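Local coordinates for protein 33 kDa chaperonin (Thermotoga maritima, PDB 1VQ0) that probably acts as a redox-regulated molecular chaperone, protecting thermally unfolding and oxidatively damaged proteins from irreversible aggregation, at residues 222-225 / 229-232. Numbering follows the deposited sequence.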
loop_
_atom_site.group_PDB
_atom_site.type_symbol
_atom_site.label_atom_id
_atom_site.label_comp_id
_atom_site.label_asym_id
_atom_site.label_seq_id
_atom_site.Cartn_x
_atom_site.Cartn_y
_atom_site.Cartn_z
ATOM N N VAL A 222 7.651 5.139 -34.131
ATOM C CA VAL A 222 6.505 5.112 -33.205
ATOM C C VAL A 222 6.468 6.355 -32.279
ATOM O O VAL A 222 5.426 6.921 -32.026
ATOM C CB VAL A 222 6.512 3.854 -32.307
ATOM C CG1 VAL A 222 5.434 3.945 -31.188
ATOM C CG2 VAL A 222 6.266 2.603 -33.114
ATOM N N LEU A 223 7.612 6.753 -31.749
ATOM C CA LEU A 223 7.658 7.908 -30.851
ATOM C C LEU A 223 7.368 9.235 -31.628
ATOM O O LEU A 223 6.764 10.184 -31.074
ATOM C CB LEU A 223 9.028 7.988 -30.158
ATOM C CG LEU A 223 9.532 6.862 -29.245
ATOM C CD1 LEU A 223 10.994 7.111 -28.847
ATOM C CD2 LEU A 223 8.685 6.742 -28.046
ATOM N N GLU A 224 7.836 9.298 -32.886
ATOM C CA GLU A 224 7.562 10.466 -33.748
ATOM C C GLU A 224 6.067 10.654 -33.931
ATOM O O GLU A 224 5.549 11.754 -33.796
ATOM C CB GLU A 224 8.235 10.359 -35.114
ATOM C CG GLU A 224 7.671 11.382 -36.086
ATOM C CD GLU A 224 8.394 11.444 -37.401
ATOM O OE1 GLU A 224 9.215 10.534 -37.676
ATOM O OE2 GLU A 224 8.112 12.441 -38.126
ATOM N N ARG A 225 5.401 9.548 -34.212
ATOM C CA ARG A 225 3.942 9.500 -34.251
ATOM C C ARG A 225 3.261 9.975 -32.968
ATOM O O ARG A 225 2.315 10.759 -33.057
ATOM C CB ARG A 225 3.474 8.093 -34.575
ATOM C CG ARG A 225 3.939 7.577 -35.926
ATOM C CD ARG A 225 2.873 6.881 -36.681
ATOM N NE ARG A 225 3.271 5.535 -37.064
ATOM C CZ ARG A 225 2.407 4.550 -37.277
ATOM N NH1 ARG A 225 1.092 4.758 -37.134
ATOM N NH2 ARG A 225 2.848 3.346 -37.631
ATOM N N GLU A 229 6.293 15.303 -33.750
ATOM C CA GLU A 229 7.600 15.581 -34.322
ATOM C C GLU A 229 8.559 14.458 -33.882
ATOM O O GLU A 229 8.237 13.695 -32.976
ATOM C CB GLU A 229 8.107 16.927 -33.810
ATOM C CG GLU A 229 8.465 16.926 -32.332
ATOM C CD GLU A 229 8.141 18.222 -31.624
ATOM O OE1 GLU A 229 6.942 18.443 -31.307
ATOM O OE2 GLU A 229 9.095 18.989 -31.375
ATOM N N LYS A 230 9.727 14.368 -34.499
ATOM C CA LYS A 230 10.772 13.451 -34.064
ATOM C C LYS A 230 11.268 13.797 -32.654
ATOM O O LYS A 230 11.290 14.949 -32.239
ATOM C CB LYS A 230 11.967 13.423 -35.029
ATOM C CG LYS A 230 11.768 12.485 -36.235
ATOM C CD LYS A 230 12.760 12.769 -37.366
ATOM C CE LYS A 230 12.346 12.133 -38.720
ATOM N NZ LYS A 230 12.938 12.926 -39.840
ATOM N N VAL A 231 11.662 12.777 -31.906
ATOM C CA VAL A 231 12.186 13.035 -30.567
ATOM C C VAL A 231 13.614 13.559 -30.701
ATOM O O VAL A 231 14.173 13.554 -31.780
ATOM C CB VAL A 231 12.113 11.812 -29.638
ATOM C CG1 VAL A 231 10.669 11.517 -29.310
ATOM C CG2 VAL A 231 12.867 10.564 -30.198
ATOM N N GLY A 232 14.158 14.012 -29.588
ATOM C CA GLY A 232 15.495 14.514 -29.526
ATOM C C GLY A 232 16.435 13.448 -29.010
ATOM O O GLY A 232 16.495 12.348 -29.565
#
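With CG anti to the backbone N (chi1 166°) and the rest of its chain extended, Glu-224 runs alongside Lys-230, whose own extended chain leaves CA with CG anti to the carbonyl carbon (chi1 -83°); the two side chains point the same way. Their touch is between carboxylate and methylene: Glu-224 OE1 lies 3.5 Å from Lys-230 CG and 3.7 Å from Lys-230 CE. The charged ends stay apart, Glu-224 OE1 being 4.9 Å from Lys-230 NZ, too far for a salt bridge, so that any attraction is probably weak and long-range. At the root of the Glu-224 side chain the backbones draw close, and Glu-224 CA sends a CH···O contact to Glu-229 O, at 3.4 Å. Shortening Glu-224 to an alanine is likely to leave the Lys-230 methylenes uncovered on this flank and its ammonium without the nearby opposite charge. On the side facing strand 24-30, CB of the buried Leu-223 meets CG1 of the partly exposed Val-231 at 4.0 Å, an apolar contact between side chains set at a slant to each other. The chain thus folds back on helix 219-227 as it leaves for strand 235-241, a local surface turn in which Leu-223 and Val-231 both rest on Phe-26 of strand 24-30.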